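Side-chain contacts in SusD homolog (Bacteroides ovatus, PDB 4F53), which probably binds mucin O-glycans at the cell surface as a SusD-like outer-membrane lipoprotein with a TPR-like fold: residues D91-S94 / K95-D99; Y100-L103 / K104-D108; M234-A237 / T238-A241; T357-D360 / F361-G365. All coordinates share one frame; numbering follows the deposited sequence. Where two conformers were deposited one is given.

Interaction 1. Residues D91-S94 / K95-D99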
loop_
_atom_site.group_PDB
_atom_site.type_symbol
_atom_site.label_atom_id
_atom_site.label_comp_id
_atom_site.label_asym_id
_atom_site.label_seq_id
_atom_site.Cartn_x
_atom_site.Cartn_y
_atom_site.Cartn_z
ATOM N N ASP A 91 13.243 -9.070 7.248
ATOM C CA ASP A 91 12.928 -8.242 8.404
ATOM C C ASP A 91 11.487 -8.401 8.870
ATOM O O ASP A 91 11.260 -8.310 10.068
ATOM C CB ASP A 91 13.286 -6.771 8.164
ATOM C CG ASP A 91 14.777 -6.462 8.194
ATOM O OD1 ASP A 91 15.592 -7.383 7.900
ATOM O OD2 ASP A 91 15.134 -5.310 8.506
ATOM N N PHE A 92 10.530 -8.720 7.988
ATOM C CA PHE A 92 9.164 -8.989 8.454
ATOM C C PHE A 92 9.107 -10.268 9.290
ATOM O O PHE A 92 8.444 -10.270 10.325
ATOM C CB PHE A 92 8.163 -9.076 7.309
ATOM C CG PHE A 92 7.637 -7.734 6.870
ATOM C CD1 PHE A 92 6.784 -6.996 7.691
ATOM C CD2 PHE A 92 7.973 -7.212 5.630
ATOM C CE1 PHE A 92 6.291 -5.758 7.279
ATOM C CE2 PHE A 92 7.463 -5.986 5.214
ATOM C CZ PHE A 92 6.637 -5.263 6.044
ATOM N N TYR A 93 9.848 -11.319 8.884
ATOM C CA TYR A 93 9.891 -12.599 9.607
ATOM C C TYR A 93 10.600 -12.453 10.962
ATOM O O TYR A 93 10.073 -12.952 11.950
ATOM C CB TYR A 93 10.542 -13.710 8.754
ATOM C CG TYR A 93 9.611 -14.224 7.672
ATOM C CD1 TYR A 93 9.422 -13.510 6.487
ATOM C CD2 TYR A 93 8.884 -15.399 7.852
ATOM C CE1 TYR A 93 8.552 -13.967 5.501
ATOM C CE2 TYR A 93 8.012 -15.864 6.870
ATOM C CZ TYR A 93 7.860 -15.152 5.693
ATOM O OH TYR A 93 6.988 -15.595 4.741
ATOM N N SER A 94 11.753 -11.739 11.016
ATOM C CA SER A 94 12.551 -11.486 12.237
ATOM C C SER A 94 11.788 -10.668 13.266
ATOM O O SER A 94 11.926 -10.876 14.478
ATOM C CB SER A 94 13.828 -10.714 11.898
ATOM O OG SER A 94 14.591 -11.359 10.895
ATOM N N LYS A 95 11.021 -9.694 12.775
ATOM C CA LYS A 95 10.297 -8.784 13.654
ATOM C C LYS A 95 8.942 -9.334 14.081
ATOM O O LYS A 95 8.500 -9.004 15.182
ATOM C CB LYS A 95 10.117 -7.414 12.991
ATOM C CG LYS A 95 11.434 -6.674 12.807
ATOM C CD LYS A 95 11.206 -5.423 11.984
ATOM C CE LYS A 95 12.501 -4.806 11.530
ATOM N NZ LYS A 95 13.172 -4.098 12.638
ATOM N N PHE A 96 8.272 -10.141 13.231
ATOM C CA PHE A 96 6.938 -10.639 13.555
ATOM C C PHE A 96 6.913 -11.963 14.344
ATOM O O PHE A 96 6.259 -12.035 15.400
ATOM C CB PHE A 96 6.056 -10.795 12.273
ATOM C CG PHE A 96 4.595 -11.019 12.592
ATOM C CD1 PHE A 96 4.099 -12.309 12.814
ATOM C CD2 PHE A 96 3.724 -9.941 12.728
ATOM C CE1 PHE A 96 2.765 -12.506 13.183
ATOM C CE2 PHE A 96 2.385 -10.137 13.081
ATOM C CZ PHE A 96 1.922 -11.415 13.342
ATOM N N TYR A 97 7.525 -13.016 13.784
ATOM C CA TYR A 97 7.382 -14.381 14.284
ATOM C C TYR A 97 7.903 -14.679 15.698
ATOM O O TYR A 97 7.148 -15.360 16.405
ATOM C CB TYR A 97 7.892 -15.408 13.282
ATOM C CG TYR A 97 6.836 -15.687 12.230
ATOM C CD1 TYR A 97 5.654 -16.346 12.556
ATOM C CD2 TYR A 97 6.969 -15.199 10.932
ATOM C CE1 TYR A 97 4.662 -16.570 11.604
ATOM C CE2 TYR A 97 6.004 -15.457 9.960
ATOM C CZ TYR A 97 4.843 -16.132 10.301
ATOM O OH TYR A 97 3.855 -16.350 9.354
ATOM N N PRO A 98 9.065 -14.195 16.202
ATOM C CA PRO A 98 9.429 -14.529 17.591
ATOM C C PRO A 98 8.341 -14.084 18.593
ATOM O O PRO A 98 7.965 -14.891 19.442
ATOM C CB PRO A 98 10.764 -13.802 17.794
ATOM C CG PRO A 98 11.331 -13.681 16.428
ATOM C CD PRO A 98 10.132 -13.400 15.559
ATOM N N ASP A 99 7.756 -12.864 18.427
ATOM C CA ASP A 99 6.693 -12.370 19.316
ATOM C C ASP A 99 5.387 -13.141 19.129
ATOM O O ASP A 99 4.690 -13.417 20.112
ATOM C CB ASP A 99 6.453 -10.873 19.115
ATOM C CG ASP A 99 7.494 -9.970 19.765
ATOM O OD1 ASP A 99 8.444 -10.498 20.388
ATOM O OD2 ASP A 99 7.348 -8.733 19.673
#
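Tyr93 and Tyr97 lie side by side one turn apart on helix 82-106, an i/i+4 aromatic pair in the largely helical fold of this SusD homolog. Both side chains point the same way. Their planes are 29° apart, but the rings are slid past each other, with centroids 5.6 Å apart, and barely overlap. The touch is made at one corner, where Tyr93 CD2 meets Tyr97 CE2 at 3.6 Å. In each tyrosine CG stands beside the backbone N (chi1 -76° in Tyr93, -82° in Tyr97), and this shared setting keeps the rings in step. Their hydroxyls have separate partners. Tyr93 OH bonds to the backbone O of Pro135, and Tyr97 OH to Arg120 NE on helix 110-131. Phe96 CD1 lies 4.2 Å above one face of the Tyr97 ring, over its centre.

On another side of the helix Lys95 runs back alongside Asp91. Its aliphatic chain runs past Asp91 O, with Lys95 CG 3.2 Å from it, and Lys95 CE reaches Asp91 CB at 4.0 Å. The charged ends do not meet: Lys95 NZ stays 4.7 Å from Asp91 OD2. The chain bends at its last torsion, and NZ bonds to Gln43 OE1. Lys95 also makes a cation-pi contact with Phe46, whose ring meets Phe92 edge to face.

The helix is kinked at Pro98, which has no N-H to give. The backbone bond that Ser94 O would otherwise accept is missing here, and Pro98 CD sits 3.3 Å from Ser94 O.

Interaction 2. Residues Y100-L103 / K104-D108. With ACT (acetate ion), chain C.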
loop_
_atom_site.group_PDB
_atom_site.type_symbol
_atom_site.label_atom_id
_atom_site.label_comp_id
_atom_site.label_asym_id
_atom_site.label_seq_id
_atom_site.Cartn_x
_atom_site.Cartn_y
_atom_site.Cartn_z
ATOM N N TYR A 100 5.057 -13.490 17.871
ATOM C CA TYR A 100 3.857 -14.246 17.530
ATOM C C TYR A 100 3.880 -15.622 18.228
ATOM O O TYR A 100 2.910 -15.991 18.901
ATOM C CB TYR A 100 3.729 -14.379 16.004
ATOM C CG TYR A 100 2.681 -15.354 15.532
ATOM C CD1 TYR A 100 1.341 -14.983 15.448
ATOM C CD2 TYR A 100 3.025 -16.651 15.158
ATOM C CE1 TYR A 100 0.372 -15.876 15.001
ATOM C CE2 TYR A 100 2.063 -17.557 14.719
ATOM C CZ TYR A 100 0.737 -17.169 14.646
ATOM O OH TYR A 100 -0.196 -18.074 14.202
ATOM N N PHE A 101 4.990 -16.355 18.102
ATOM C CA PHE A 101 5.117 -17.673 18.738
ATOM C C PHE A 101 5.112 -17.549 20.264
ATOM O O PHE A 101 4.519 -18.387 20.941
ATOM C CB PHE A 101 6.392 -18.392 18.254
ATOM C CG PHE A 101 6.354 -18.785 16.793
ATOM C CD1 PHE A 101 5.313 -19.562 16.289
ATOM C CD2 PHE A 101 7.402 -18.450 15.939
ATOM C CE1 PHE A 101 5.286 -19.936 14.944
ATOM C CE2 PHE A 101 7.372 -18.830 14.592
ATOM C CZ PHE A 101 6.312 -19.560 14.103
ATOM N N ASN A 102 5.719 -16.475 20.796
ATOM C CA ASN A 102 5.779 -16.227 22.226
ATOM C C ASN A 102 4.375 -15.960 22.791
ATOM O O ASN A 102 4.023 -16.583 23.796
ATOM C CB ASN A 102 6.744 -15.090 22.538
ATOM C CG ASN A 102 7.121 -14.967 23.988
ATOM O OD1 ASN A 102 6.848 -15.843 24.824
ATOM N ND2 ASN A 102 7.747 -13.859 24.325
ATOM N N LEU A 103 3.579 -15.080 22.135
ATOM C CA LEU A 103 2.198 -14.745 22.525
ATOM C C LEU A 103 1.321 -16.001 22.593
ATOM O O LEU A 103 0.501 -16.111 23.503
ATOM C CB LEU A 103 1.574 -13.719 21.550
ATOM C CG LEU A 103 0.208 -13.115 21.939
ATOM C CD1 LEU A 103 0.090 -11.695 21.469
ATOM C CD2 LEU A 103 -0.951 -13.925 21.369
ATOM N N LYS A 104 1.484 -16.937 21.627
ATOM C CA LYS A 104 0.732 -18.189 21.571
ATOM C C LYS A 104 1.101 -19.097 22.771
ATOM O O LYS A 104 0.242 -19.846 23.233
ATOM C CB LYS A 104 0.962 -18.916 20.236
ATOM C CG LYS A 104 0.235 -18.290 19.038
ATOM C CD LYS A 104 0.762 -18.901 17.755
ATOM C CE LYS A 104 -0.241 -19.770 17.054
ATOM N NZ LYS A 104 0.389 -20.567 15.962
ATOM N N ASN A 105 2.349 -18.998 23.287
ATOM C CA ASN A 105 2.815 -19.753 24.467
ATOM C C ASN A 105 2.444 -19.041 25.779
ATOM O O ASN A 105 2.410 -19.677 26.824
ATOM C CB ASN A 105 4.347 -19.965 24.436
ATOM C CG ASN A 105 4.891 -20.773 23.276
ATOM O OD1 ASN A 105 4.212 -21.635 22.699
ATOM N ND2 ASN A 105 6.164 -20.541 22.946
ATOM N N GLN A 106 2.189 -17.723 25.726
ATOM C CA GLN A 106 1.863 -16.895 26.889
ATOM C C GLN A 106 0.354 -16.761 27.151
ATOM O O GLN A 106 -0.028 -16.482 28.288
ATOM C CB GLN A 106 2.453 -15.477 26.712
ATOM C CG GLN A 106 3.985 -15.373 26.664
ATOM C CD GLN A 106 4.723 -15.863 27.896
ATOM O OE1 GLN A 106 4.208 -15.856 29.024
ATOM N NE2 GLN A 106 5.968 -16.273 27.695
ATOM N N SER A 107 -0.499 -16.928 26.123
ATOM C CA SER A 107 -1.941 -16.742 26.284
ATOM C C SER A 107 -2.778 -17.861 25.650
ATOM O O SER A 107 -2.421 -18.434 24.614
ATOM C CB SER A 107 -2.357 -15.394 25.686
ATOM O OG SER A 107 -3.730 -15.089 25.878
ATOM N N ASP A 108 -3.925 -18.130 26.284
ATOM C CA ASP A 108 -4.932 -19.097 25.863
ATOM C C ASP A 108 -6.240 -18.364 25.526
ATOM O O ASP A 108 -7.219 -19.004 25.121
ATOM C CB ASP A 108 -5.159 -20.142 26.967
ATOM C CG ASP A 108 -3.927 -20.959 27.303
ATOM O OD1 ASP A 108 -3.478 -21.740 26.432
ATOM O OD2 ASP A 108 -3.421 -20.834 28.450
HETATM C C ACT C . 1.105 -21.711 12.428
HETATM O O ACT C . 2.193 -21.669 13.046
HETATM O OXT ACT C . -0.051 -21.624 12.983
HETATM C CH3 ACT C . 1.176 -21.884 10.880
#
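Residues 100-103 and 104-106 form the last turns of helix 82-106, and Ser107 is the first residue to leave helical geometry. Lys104 N bonds to Tyr100 O and Asn105 N to Phe101 O. Ser107 N still reaches back to Leu103 O at 2.9 Å, while the bonds of Gln106 N to the carbonyls of Asn102 and Leu103 are weak.

Lys104 folds back over the Tyr100 ring. Its CD lies over one face, 3.9 Å from the ring centroid, a CH-pi contact. The chain bends at chi3 (111°), which brings Lys104 NZ to Tyr100 OH at 3.1 Å. The hydroxyl is also bonded to Glu117 OE1 on helix 110-131. Lys104 NZ makes a weak bond of 3.2 Å to OXT of an acetate ion, probably from the crystallisation liquor. A leucine in place of Tyr100 would probably deprive Lys104 NZ and Glu117 of their shared hydroxyl partner and leave the lysine chain freer to swing.

Farther along the helix, Gln106 NE2 gives a nearly straight bond (166°) to Asn102 OD1 at 3.0 Å. The acceptor lies in the amide plane of Gln106, yet the two amides are almost perpendicular, 82° apart. Gln106 packs on Leu27 and Val28 of helix 25-37. These i/i+4 pairs belong to the C-terminal end of a helix that packs against helices 25-37 and 110-131 in the largely helical SusD-like fold.

Interaction 3. Residues M234-A237 / T238-A241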
loop_
_atom_site.group_PDB
_atom_site.type_symbol
_atom_site.label_atom_id
_atom_site.label_comp_id
_atom_site.label_asym_id
_atom_site.label_seq_id
_atom_site.Cartn_x
_atom_site.Cartn_y
_atom_site.Cartn_z
HETATM N N MSE A 234 -16.386 -1.527 7.324
HETATM C CA MSE A 234 -16.259 -0.118 7.708
HETATM C C MSE A 234 -17.213 0.712 6.848
HETATM O O MSE A 234 -17.189 0.553 5.627
HETATM C CB MSE A 234 -14.822 0.375 7.475
HETATM C CG MSE A 234 -13.792 -0.252 8.360
HETATM SE SE MSE A 234 -12.058 0.339 7.644
HETATM C CE MSE A 234 -10.959 -0.713 8.776
ATOM N N THR A 235 -18.049 1.588 7.449
ATOM C CA THR A 235 -18.979 2.421 6.651
ATOM C C THR A 235 -18.835 3.916 6.987
ATOM O O THR A 235 -19.350 4.760 6.257
ATOM C CB THR A 235 -20.454 1.984 6.834
ATOM O OG1 THR A 235 -20.786 2.133 8.200
ATOM C CG2 THR A 235 -20.730 0.533 6.383
ATOM N N ALA A 236 -18.203 4.244 8.103
ATOM C CA ALA A 236 -18.021 5.636 8.517
ATOM C C ALA A 236 -16.537 5.950 8.555
ATOM O O ALA A 236 -15.742 5.036 8.804
ATOM C CB ALA A 236 -18.656 5.864 9.893
ATOM N N ALA A 237 -16.155 7.221 8.329
ATOM C CA ALA A 237 -14.744 7.649 8.379
ATOM C C ALA A 237 -14.062 7.219 9.706
ATOM O O ALA A 237 -12.902 6.819 9.698
ATOM C CB ALA A 237 -14.640 9.162 8.207
ATOM N N THR A 238 -14.808 7.251 10.825
ATOM C CA THR A 238 -14.285 6.888 12.153
ATOM C C THR A 238 -14.137 5.366 12.339
ATOM O O THR A 238 -13.573 4.951 13.338
ATOM C CB THR A 238 -15.126 7.490 13.264
ATOM O OG1 THR A 238 -16.487 7.124 13.044
ATOM C CG2 THR A 238 -14.956 8.994 13.363
ATOM N N ASP A 239 -14.588 4.541 11.377
ATOM C CA ASP A 239 -14.379 3.093 11.411
ATOM C C ASP A 239 -12.967 2.738 10.921
ATOM O O ASP A 239 -12.494 1.624 11.177
ATOM C CB ASP A 239 -15.406 2.331 10.561
ATOM C CG ASP A 239 -16.835 2.399 11.035
ATOM O OD1 ASP A 239 -17.053 2.505 12.264
ATOM O OD2 ASP A 239 -17.736 2.295 10.188
ATOM N N GLY A 240 -12.325 3.680 10.218
ATOM C CA GLY A 240 -10.980 3.518 9.671
ATOM C C GLY A 240 -9.946 3.167 10.716
ATOM O O GLY A 240 -10.104 3.544 11.870
ATOM N N ALA A 241 -8.890 2.419 10.328
ATOM C CA ALA A 241 -7.819 2.007 11.244
ATOM C C ALA A 241 -6.621 2.955 11.115
ATOM O O ALA A 241 -5.995 3.044 10.061
ATOM C CB ALA A 241 -7.403 0.558 10.985
#
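Asp239 OD2 grips two successive backbone N-H groups, those of Thr235 and Ala236. Asp239 lies in a short 3-10 turn between helix 221-231 and strand 241-243, and its carboxylate reaches back to the chain just before that turn. The bond from Thr235 N is 2.8 Å long and uses the anti lone pair of OD2. The bond from Ala236 N is 2.9 Å, and comes from well above the carboxylate plane, 48° out of it. Asp239 OD1 has its own mate, a salt bridge to Lys195 NZ on helix 190-207. Both carboxylate oxygens are therefore satisfied. The CG of Asp239 stands beside its own backbone N (chi1 -66°), and this turns the carboxylate back toward the start of the loop. Replacing Asp239 by alanine would probably leave the Thr235 and Ala236 N-H groups without their acceptor and take this salt bridge from Lys195.

Two i/i+3 backbone bonds make the 3-10 turn. Asp239 N gives to Ala236 O at 2.9 Å, and Gly240 N to Ala237 O at 3.2 Å. In both, the donor sits above the carbonyl plane. Asp239 O accepts from Tyr186 OH, and Met234 N gives to Ser199 OG.

Met234, a selenomethionine, runs antiparallel to the side chain of Asp239. Its extended chain packs among Phe196, Phe335 and Val340. Along the way Met234 CB touches Asp239 CB at 3.7 Å. The terminal CE of Met234 is 4.4 Å from Ala241 CB.

Interaction 4. Residues T357-D360 / F361-G365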
loop_
_atom_site.group_PDB
_atom_site.type_symbol
_atom_site.label_atom_id
_atom_site.label_comp_id
_atom_site.label_asym_id
_atom_site.label_seq_id
_atom_site.Cartn_x
_atom_site.Cartn_y
_atom_site.Cartn_z
ATOM N N THR A 357 -25.437 0.720 -5.772
ATOM C CA THR A 357 -24.854 0.881 -7.114
ATOM C C THR A 357 -23.373 1.286 -7.051
ATOM O O THR A 357 -22.902 1.773 -6.028
ATOM C CB THR A 357 -25.663 1.904 -7.932
ATOM O OG1 THR A 357 -25.518 3.182 -7.331
ATOM C CG2 THR A 357 -27.159 1.544 -8.005
ATOM N N ALA A 358 -22.631 1.026 -8.132
ATOM C CA ALA A 358 -21.222 1.421 -8.300
ATOM C C ALA A 358 -21.080 2.954 -8.121
ATOM O O ALA A 358 -20.190 3.407 -7.408
ATOM C CB ALA A 358 -20.734 1.001 -9.678
ATOM N N LYS A 359 -22.003 3.731 -8.727
ATOM C CA LYS A 359 -22.012 5.176 -8.632
ATOM C C LYS A 359 -22.161 5.643 -7.195
ATOM O O LYS A 359 -21.447 6.557 -6.791
ATOM C CB LYS A 359 -23.124 5.778 -9.499
ATOM C CG LYS A 359 -23.223 7.298 -9.371
ATOM C CD LYS A 359 -24.304 7.875 -10.304
ATOM C CE LYS A 359 -24.736 9.260 -9.878
ATOM N NZ LYS A 359 -23.765 10.290 -10.292
ATOM N N ASP A 360 -23.080 5.029 -6.424
ATOM C CA ASP A 360 -23.298 5.459 -5.050
ATOM C C ASP A 360 -22.097 5.206 -4.162
ATOM O O ASP A 360 -21.764 6.090 -3.380
ATOM C CB ASP A 360 -24.552 4.810 -4.469
ATOM C CG ASP A 360 -25.836 5.438 -5.012
ATOM O OD1 ASP A 360 -25.755 6.533 -5.644
ATOM O OD2 ASP A 360 -26.916 4.856 -4.797
ATOM N N PHE A 361 -21.405 4.064 -4.324
ATOM C CA PHE A 361 -20.228 3.761 -3.535
ATOM C C PHE A 361 -19.013 4.578 -3.966
ATOM O O PHE A 361 -18.211 4.943 -3.117
ATOM C CB PHE A 361 -19.908 2.276 -3.570
ATOM C CG PHE A 361 -20.897 1.462 -2.772
ATOM C CD1 PHE A 361 -21.119 1.734 -1.424
ATOM C CD2 PHE A 361 -21.600 0.421 -3.367
ATOM C CE1 PHE A 361 -22.042 0.990 -0.695
ATOM C CE2 PHE A 361 -22.495 -0.349 -2.621
ATOM C CZ PHE A 361 -22.722 -0.049 -1.297
ATOM N N TYR A 362 -18.887 4.871 -5.259
ATOM C CA TYR A 362 -17.837 5.730 -5.807
ATOM C C TYR A 362 -17.911 7.123 -5.137
ATOM O O TYR A 362 -16.915 7.608 -4.602
ATOM C CB TYR A 362 -18.029 5.852 -7.331
ATOM C CG TYR A 362 -17.100 6.832 -8.007
ATOM C CD1 TYR A 362 -15.760 6.518 -8.225
ATOM C CD2 TYR A 362 -17.568 8.055 -8.471
ATOM C CE1 TYR A 362 -14.908 7.409 -8.866
ATOM C CE2 TYR A 362 -16.736 8.931 -9.151
ATOM C CZ TYR A 362 -15.411 8.601 -9.357
ATOM O OH TYR A 362 -14.604 9.489 -10.011
ATOM N N GLU A 363 -19.109 7.727 -5.138
ATOM C CA GLU A 363 -19.354 9.045 -4.563
ATOM C C GLU A 363 -19.223 9.017 -3.028
ATOM O O GLU A 363 -18.649 9.947 -2.464
ATOM C CB GLU A 363 -20.699 9.580 -5.012
ATOM C CG GLU A 363 -20.688 9.772 -6.528
ATOM C CD GLU A 363 -21.761 10.668 -7.110
ATOM O OE1 GLU A 363 -22.867 10.735 -6.522
ATOM O OE2 GLU A 363 -21.505 11.273 -8.179
ATOM N N GLU A 364 -19.632 7.909 -2.386
ATOM C CA GLU A 364 -19.471 7.698 -0.963
ATOM C C GLU A 364 -17.970 7.597 -0.592
ATOM O O GLU A 364 -17.573 8.176 0.418
ATOM C CB GLU A 364 -20.264 6.454 -0.482
ATOM C CG GLU A 364 -20.211 6.211 1.027
ATOM C CD GLU A 364 -20.683 7.303 1.987
ATOM O OE1 GLU A 364 -21.239 8.320 1.519
ATOM O OE2 GLU A 364 -20.503 7.137 3.217
ATOM N N GLY A 365 -17.155 6.928 -1.418
ATOM C CA GLY A 365 -15.716 6.808 -1.186
ATOM C C GLY A 365 -15.023 8.165 -1.196
ATOM O O GLY A 365 -14.201 8.461 -0.326
#
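Residues 358-365 form the first turns of helix 358-372, with Thr357 just before it, and the i/i+4 backbone bonds are in place from Phe361 N to Thr357 O onward. Lys359 and Glu363, one turn apart, are joined by a salt bridge in which Lys359 NZ lies 3.2 Å from Glu363 OE2. The ammonium does not approach in the plane of the carboxylate but from above it, 54° out. The lysine chain is straight until its last torsion, where a turn (chi4 79°) swings NZ across to the glutamate. Glu363 stays extended beyond CG, and its own CG rests 3.3 Å from Lys359 O.

Thr357 is the N-cap of the helix. Its OG1 accepts from Asp360 N at 3.2 Å, which satisfies an N-H of the first turn that has no helical carbonyl before it. The hydroxyl oxygen lies between the backbone N and carbonyl carbon of Thr357 (chi1 66°), facing that N-H. Thr357 O is used too: besides accepting from Phe361 N, it is touched by the Phe361 ring, with CD2 3.3 Å away. The phenyl group then packs on Arg344 and Ala345 of helix 337-349.

Tyr362 leads to the buried side, where it meets Trp418 and helix 423-438, and its OH bonds to Val416 O. Lys359 O lies at the edge of the Tyr362 ring, near its plane. Glu364 CB rests 3.3 Å from Asp360 O, and the nearest atom of its side chain is about 4 Å from a bound calcium ion.

In the fold
All four contacts are local and follow one another along the chain, so none nests in or crosses another. Interactions 1 and 2 adjoin on helix 82-106, their centres 14 Å apart. They mark its middle and C-terminal end, and both pack it against helices 25-37 and 110-131. Interaction 3 closes the tight turn that leads from helix 221-231 into strand 241-243. Interaction 4 starts helix 358-372, which packs beside helices 337-349 and 423-438. Interactions 3 and 4 touch where Glu364 OE2 lies 4.0 Å from Thr235 O, and helix 337-349 packs against both. Interactions 1 and 4 lie on opposite sides of the chain's centre, their centres about 39 Å apart.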